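PDB 2C9K: pesticidal crystal protein CRY4AA from Bacillus thuringiensis, which kills mosquito larvae by binding to midgut epithelial cells and promoting their colloid-osmotic lysis. Local coordinates for residues Asp133-Ala147 and Tyr193-Leu207. Residues are numbered along the deposited sequence; the frame is centred on the assembly and turned at random.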
loop_
_atom_site.group_PDB
_atom_site.type_symbol
_atom_site.label_atom_id
_atom_site.label_comp_id
_atom_site.label_asym_id
_atom_site.label_seq_id
_atom_site.Cartn_x
_atom_site.Cartn_y
_atom_site.Cartn_z
ATOM N N ASP A 133 -14.203 -20.608 -5.515
ATOM C CA ASP A 133 -13.397 -19.727 -4.680
ATOM C C ASP A 133 -12.169 -19.295 -5.462
ATOM O O ASP A 133 -11.729 -18.154 -5.362
ATOM C CB ASP A 133 -12.965 -20.447 -3.402
ATOM C CG ASP A 133 -14.047 -20.450 -2.344
ATOM O OD1 ASP A 133 -14.305 -19.380 -1.749
ATOM O OD2 ASP A 133 -14.648 -21.520 -2.110
ATOM N N TYR A 134 -11.625 -20.217 -6.246
ATOM C CA TYR A 134 -10.444 -19.938 -7.048
ATOM C C TYR A 134 -10.776 -18.961 -8.164
ATOM O O TYR A 134 -9.964 -18.103 -8.502
ATOM C CB TYR A 134 -9.882 -21.234 -7.635
ATOM C CG TYR A 134 -8.734 -21.018 -8.593
ATOM C CD1 TYR A 134 -7.565 -20.372 -8.181
ATOM C CD2 TYR A 134 -8.819 -21.440 -9.917
ATOM C CE1 TYR A 134 -6.516 -20.152 -9.072
ATOM C CE2 TYR A 134 -7.778 -21.226 -10.806
ATOM C CZ TYR A 134 -6.633 -20.583 -10.380
ATOM O OH TYR A 134 -5.600 -20.377 -11.264
ATOM N N TYR A 135 -11.971 -19.097 -8.734
ATOM C CA TYR A 135 -12.414 -18.213 -9.811
ATOM C C TYR A 135 -12.614 -16.781 -9.314
ATOM O O TYR A 135 -12.341 -15.823 -10.036
ATOM C CB TYR A 135 -13.727 -18.719 -10.430
ATOM C CG TYR A 135 -14.495 -17.640 -11.179
ATOM C CD1 TYR A 135 -14.172 -17.298 -12.490
ATOM C CD2 TYR A 135 -15.510 -16.920 -10.545
ATOM C CE1 TYR A 135 -14.844 -16.263 -13.148
ATOM C CE2 TYR A 135 -16.180 -15.891 -11.189
ATOM C CZ TYR A 135 -15.846 -15.566 -12.488
ATOM O OH TYR A 135 -16.523 -14.545 -13.116
ATOM N N ASN A 136 -13.098 -16.633 -8.085
ATOM C CA ASN A 136 -13.335 -15.304 -7.549
ATOM C C ASN A 136 -12.093 -14.599 -7.049
ATOM O O ASN A 136 -12.043 -13.375 -7.050
ATOM C CB ASN A 136 -14.392 -15.352 -6.456
ATOM C CG ASN A 136 -15.792 -15.304 -7.022
ATOM O OD1 ASN A 136 -16.208 -14.292 -7.594
ATOM N ND2 ASN A 136 -16.525 -16.402 -6.883
ATOM N N ILE A 137 -11.088 -15.348 -6.619
ATOM C CA ILE A 137 -9.870 -14.694 -6.182
ATOM C C ILE A 137 -9.115 -14.331 -7.460
ATOM O O ILE A 137 -8.314 -13.398 -7.489
ATOM C CB ILE A 137 -8.971 -15.612 -5.337
ATOM C CG1 ILE A 137 -8.265 -16.612 -6.231
ATOM C CG2 ILE A 137 -9.782 -16.333 -4.295
ATOM C CD1 ILE A 137 -6.995 -17.092 -5.637
ATOM N N LEU A 138 -9.392 -15.089 -8.515
ATOM C CA LEU A 138 -8.759 -14.900 -9.812
ATOM C C LEU A 138 -9.380 -13.702 -10.530
ATOM O O LEU A 138 -8.817 -13.175 -11.484
ATOM C CB LEU A 138 -8.931 -16.173 -10.652
ATOM C CG LEU A 138 -7.795 -16.542 -11.609
ATOM C CD1 LEU A 138 -6.511 -16.705 -10.807
ATOM C CD2 LEU A 138 -8.123 -17.826 -12.363
ATOM N N VAL A 139 -10.543 -13.269 -10.060
ATOM C CA VAL A 139 -11.247 -12.142 -10.657
ATOM C C VAL A 139 -11.265 -10.956 -9.680
ATOM O O VAL A 139 -11.725 -9.862 -10.022
ATOM C CB VAL A 139 -12.702 -12.547 -11.014
ATOM C CG1 VAL A 139 -13.447 -11.384 -11.595
ATOM C CG2 VAL A 139 -12.694 -13.678 -12.017
ATOM N N LEU A 140 -10.745 -11.178 -8.471
ATOM C CA LEU A 140 -10.709 -10.151 -7.436
ATOM C C LEU A 140 -10.152 -8.813 -7.898
ATOM O O LEU A 140 -10.723 -7.772 -7.594
ATOM C CB LEU A 140 -9.903 -10.634 -6.226
ATOM C CG LEU A 140 -9.784 -9.621 -5.075
ATOM C CD1 LEU A 140 -11.165 -9.307 -4.518
ATOM C CD2 LEU A 140 -8.893 -10.169 -3.982
ATOM N N SER A 141 -9.043 -8.822 -8.629
ATOM C CA SER A 141 -8.477 -7.554 -9.070
ATOM C C SER A 141 -9.444 -6.776 -9.968
ATOM O O SER A 141 -9.526 -5.554 -9.881
ATOM C CB SER A 141 -7.121 -7.769 -9.767
ATOM O OG SER A 141 -7.255 -8.327 -11.055
ATOM N N SER A 142 -10.181 -7.473 -10.826
ATOM C CA SER A 142 -11.155 -6.811 -11.695
ATOM C C SER A 142 -12.335 -6.375 -10.818
ATOM O O SER A 142 -12.932 -5.312 -11.013
ATOM C CB SER A 142 -11.638 -7.780 -12.776
ATOM O OG SER A 142 -10.541 -8.297 -13.511
ATOM N N TYR A 143 -12.669 -7.216 -9.848
ATOM C CA TYR A 143 -13.745 -6.918 -8.929
ATOM C C TYR A 143 -13.477 -5.555 -8.309
ATOM O O TYR A 143 -14.361 -4.698 -8.251
ATOM C CB TYR A 143 -13.789 -7.965 -7.822
ATOM C CG TYR A 143 -14.855 -7.709 -6.782
ATOM C CD1 TYR A 143 -16.168 -8.128 -6.985
ATOM C CD2 TYR A 143 -14.558 -7.030 -5.607
ATOM C CE1 TYR A 143 -17.154 -7.883 -6.043
ATOM C CE2 TYR A 143 -15.544 -6.772 -4.660
ATOM C CZ TYR A 143 -16.840 -7.206 -4.883
ATOM O OH TYR A 143 -17.819 -6.973 -3.939
ATOM N N ALA A 144 -12.246 -5.365 -7.846
ATOM C CA ALA A 144 -11.838 -4.125 -7.199
ATOM C C ALA A 144 -12.094 -2.897 -8.053
ATOM O O ALA A 144 -12.746 -1.963 -7.596
ATOM C CB ALA A 144 -10.364 -4.197 -6.796
ATOM N N GLN A 145 -11.588 -2.883 -9.281
ATOM C CA GLN A 145 -11.810 -1.734 -10.148
ATOM C C GLN A 145 -13.300 -1.424 -10.260
ATOM O O GLN A 145 -13.705 -0.264 -10.209
ATOM C CB GLN A 145 -11.223 -1.988 -11.533
ATOM C CG GLN A 145 -9.705 -1.960 -11.578
ATOM C CD GLN A 145 -9.134 -0.645 -11.078
ATOM O OE1 GLN A 145 -9.704 0.416 -11.315
ATOM N NE2 GLN A 145 -7.996 -0.710 -10.393
ATOM N N ALA A 146 -14.114 -2.465 -10.403
ATOM C CA ALA A 146 -15.560 -2.292 -10.507
ATOM C C ALA A 146 -16.121 -1.621 -9.255
ATOM O O ALA A 146 -16.800 -0.599 -9.345
ATOM C CB ALA A 146 -16.241 -3.637 -10.720
ATOM N N ALA A 147 -15.835 -2.193 -8.087
ATOM C CA ALA A 147 -16.324 -1.638 -6.823
ATOM C C ALA A 147 -15.889 -0.192 -6.603
ATOM O O ALA A 147 -16.660 0.619 -6.087
ATOM C CB ALA A 147 -15.858 -2.502 -5.654
ATOM N N TYR A 193 -17.630 -3.856 0.330
ATOM C CA TYR A 193 -16.522 -3.987 -0.607
ATOM C C TYR A 193 -15.195 -4.206 0.117
ATOM O O TYR A 193 -14.389 -5.038 -0.287
ATOM C CB TYR A 193 -16.463 -2.751 -1.496
ATOM C CG TYR A 193 -17.558 -2.735 -2.536
ATOM C CD1 TYR A 193 -18.004 -1.540 -3.093
ATOM C CD2 TYR A 193 -18.128 -3.926 -2.992
ATOM C CE1 TYR A 193 -18.993 -1.531 -4.078
ATOM C CE2 TYR A 193 -19.114 -3.924 -3.980
ATOM C CZ TYR A 193 -19.540 -2.726 -4.516
ATOM O OH TYR A 193 -20.497 -2.721 -5.503
ATOM N N THR A 194 -14.972 -3.464 1.194
ATOM C CA THR A 194 -13.750 -3.619 1.969
ATOM C C THR A 194 -13.648 -5.045 2.502
ATOM O O THR A 194 -12.686 -5.745 2.209
ATOM C CB THR A 194 -13.705 -2.636 3.157
ATOM O OG1 THR A 194 -13.530 -1.303 2.665
ATOM C CG2 THR A 194 -12.554 -2.979 4.088
ATOM N N ASN A 195 -14.651 -5.467 3.270
ATOM C CA ASN A 195 -14.673 -6.802 3.855
ATOM C C ASN A 195 -14.609 -7.949 2.846
ATOM O O ASN A 195 -14.057 -9.008 3.146
ATOM C CB ASN A 195 -15.919 -6.986 4.731
ATOM C CG ASN A 195 -15.919 -6.085 5.965
ATOM O OD1 ASN A 195 -14.901 -5.945 6.644
ATOM N ND2 ASN A 195 -17.071 -5.483 6.265
ATOM N N TYR A 196 -15.169 -7.752 1.656
ATOM C CA TYR A 196 -15.157 -8.806 0.644
ATOM C C TYR A 196 -13.775 -8.963 0.037
ATOM O O TYR A 196 -13.251 -10.073 -0.033
ATOM C CB TYR A 196 -16.162 -8.514 -0.469
ATOM C CG TYR A 196 -16.136 -9.557 -1.571
ATOM C CD1 TYR A 196 -16.667 -10.832 -1.364
ATOM C CD2 TYR A 196 -15.526 -9.292 -2.800
ATOM C CE1 TYR A 196 -16.587 -11.817 -2.346
ATOM C CE2 TYR A 196 -15.443 -10.268 -3.787
ATOM C CZ TYR A 196 -15.974 -11.530 -3.548
ATOM O OH TYR A 196 -15.870 -12.520 -4.496
ATOM N N CYS A 197 -13.194 -7.853 -0.415
ATOM C CA CYS A 197 -11.861 -7.862 -1.016
ATOM C C CYS A 197 -10.839 -8.476 -0.068
ATOM O O CYS A 197 -10.029 -9.314 -0.470
ATOM C CB CYS A 197 -11.415 -6.441 -1.358
ATOM S SG CYS A 197 -12.390 -5.636 -2.644
ATOM N N VAL A 198 -10.876 -8.043 1.189
ATOM C CA VAL A 198 -9.945 -8.546 2.179
ATOM C C VAL A 198 -10.187 -10.029 2.377
ATOM O O VAL A 198 -9.236 -10.814 2.406
ATOM C CB VAL A 198 -10.093 -7.809 3.527
ATOM C CG1 VAL A 198 -9.166 -8.428 4.561
ATOM C CG2 VAL A 198 -9.778 -6.334 3.345
ATOM N N THR A 199 -11.452 -10.419 2.504
ATOM C CA THR A 199 -11.788 -11.833 2.687
ATOM C C THR A 199 -11.218 -12.663 1.538
ATOM O O THR A 199 -10.467 -13.620 1.751
ATOM C CB THR A 199 -13.326 -12.065 2.722
ATOM O OG1 THR A 199 -13.857 -11.611 3.970
ATOM C CG2 THR A 199 -13.645 -13.529 2.551
ATOM N N THR A 200 -11.591 -12.279 0.320
ATOM C CA THR A 200 -11.160 -12.973 -0.879
ATOM C C THR A 200 -9.647 -12.964 -1.012
ATOM O O THR A 200 -9.043 -13.961 -1.415
ATOM C CB THR A 200 -11.791 -12.329 -2.121
ATOM O OG1 THR A 200 -13.211 -12.277 -1.945
ATOM C CG2 THR A 200 -11.474 -13.141 -3.374
ATOM N N TYR A 201 -9.042 -11.829 -0.671
ATOM C CA TYR A 201 -7.597 -11.681 -0.733
ATOM C C TYR A 201 -6.936 -12.736 0.142
ATOM O O TYR A 201 -5.906 -13.304 -0.226
ATOM C CB TYR A 201 -7.168 -10.285 -0.251
ATOM C CG TYR A 201 -5.678 -10.194 -0.020
ATOM C CD1 TYR A 201 -4.782 -10.432 -1.063
ATOM C CD2 TYR A 201 -5.161 -9.968 1.258
ATOM C CE1 TYR A 201 -3.414 -10.460 -0.840
ATOM C CE2 TYR A 201 -3.799 -9.996 1.495
ATOM C CZ TYR A 201 -2.929 -10.245 0.440
ATOM O OH TYR A 201 -1.574 -10.296 0.662
ATOM N N LYS A 202 -7.520 -12.998 1.305
ATOM C CA LYS A 202 -6.954 -13.994 2.207
ATOM C C LYS A 202 -7.262 -15.431 1.763
ATOM O O LYS A 202 -6.520 -16.361 2.084
ATOM C CB LYS A 202 -7.431 -13.730 3.639
ATOM C CG LYS A 202 -6.914 -12.402 4.161
ATOM C CD LYS A 202 -7.253 -12.151 5.608
ATOM C CE LYS A 202 -6.610 -10.833 6.072
ATOM N NZ LYS A 202 -6.880 -10.486 7.511
ATOM N N LYS A 203 -8.343 -15.614 1.011
ATOM C CA LYS A 203 -8.677 -16.949 0.532
ATOM C C LYS A 203 -7.598 -17.372 -0.437
ATOM O O LYS A 203 -7.250 -18.552 -0.512
ATOM C CB LYS A 203 -10.038 -16.968 -0.168
ATOM C CG LYS A 203 -11.205 -17.054 0.788
ATOM C CD LYS A 203 -12.515 -17.300 0.058
ATOM C CE LYS A 203 -13.668 -17.448 1.043
ATOM N NZ LYS A 203 -14.984 -17.576 0.357
ATOM N N GLY A 204 -7.073 -16.396 -1.177
ATOM C CA GLY A 204 -6.022 -16.669 -2.142
ATOM C C GLY A 204 -4.712 -16.932 -1.430
ATOM O O GLY A 204 -3.980 -17.867 -1.767
ATOM N N LEU A 205 -4.425 -16.093 -0.439
ATOM C CA LEU A 205 -3.214 -16.207 0.360
ATOM C C LEU A 205 -3.201 -17.595 0.983
ATOM O O LEU A 205 -2.168 -18.259 1.024
ATOM C CB LEU A 205 -3.212 -15.133 1.456
ATOM C CG LEU A 205 -1.927 -14.312 1.673
ATOM C CD1 LEU A 205 -1.369 -13.818 0.353
ATOM C CD2 LEU A 205 -2.237 -13.138 2.575
ATOM N N ASN A 206 -4.366 -18.036 1.447
ATOM C CA ASN A 206 -4.494 -19.343 2.072
ATOM C C ASN A 206 -4.474 -20.468 1.050
ATOM O O ASN A 206 -4.065 -21.586 1.353
ATOM C CB ASN A 206 -5.770 -19.403 2.902
ATOM C CG ASN A 206 -6.055 -20.791 3.425
ATOM O OD1 ASN A 206 -6.748 -21.578 2.778
ATOM N ND2 ASN A 206 -5.510 -21.108 4.597
ATOM N N LEU A 207 -4.916 -20.179 -0.166
ATOM C CA LEU A 207 -4.896 -21.189 -1.211
ATOM C C LEU A 207 -3.434 -21.553 -1.456
ATOM O O LEU A 207 -3.035 -22.714 -1.357
ATOM C CB LEU A 207 -5.514 -20.637 -2.498
ATOM C CG LEU A 207 -5.407 -21.535 -3.733
ATOM C CD1 LEU A 207 -6.120 -22.851 -3.467
ATOM C CD2 LEU A 207 -5.996 -20.824 -4.944
HETATM O O HOH W 1 -14.297 -11.997 -6.354
#
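Leu140 and Ile137 form the apolar centre of this contact. Leu140 reaches Thr200 tip to tip, with CD1 3.9 Å from Thr200 CB. Its CD2 lies over the backbone of the facing helix, 3.7 Å from Tyr201 N. Ile137 fits as a knob into the hole made by Thr200, Lys203, Gly204 and Leu207. With chi1 at 76°, its CG1 sits between the backbone N and carbonyl carbon, and CD1 comes to 3.7 Å from Gly204 CA. Leu207 CD2 touches both Ile137 CD1 and Tyr134 CD1. The hydroxyl of Tyr134 bonds to Lys60 O.

Toward Ala147 the packing turns aromatic. Tyr143, Tyr193 and Tyr196 form a cluster, backed by Ile118 and Val122 of helix 103-123. Tyr196 CE2 lies over the centre of one Tyr143 face, the rings set obliquely, though their spacing is uncertain. Cys197 SG meets the Tyr143 ring at its edge, in plane. Ala147 CB makes a CH-pi contact over the Tyr193 face, 3.4 Å from the ring centroid.

The polar edge begins at Asn136. A water donates to Asn136 O and OD1 and accepts from Tyr196 OH, bridging the helices. Asn136 ND2 bonds to Cys132 O and Val122 O, which fixes the amide. Farther out, the extended Lys203 chain brings NZ to 2.9 Å from Asp133 OD1, in a salt bridge.

Both segments belong to the N-terminal helical domain, the pore-forming bundle of delta endotoxins. Helix 140-147 runs nearly antiparallel to helix 193-207, while helix 133-137 crosses it at -117°. The contact thus joins the consecutive helices 129-137 and 140-164 to helix 183-208 through a mainly apolar and aromatic interface. Its direct charge pairing lies where Lys203 is exposed; deeper in, Asn136 and Tyr196 share one water and Thr200 OG1 bonds to Tyr196 O.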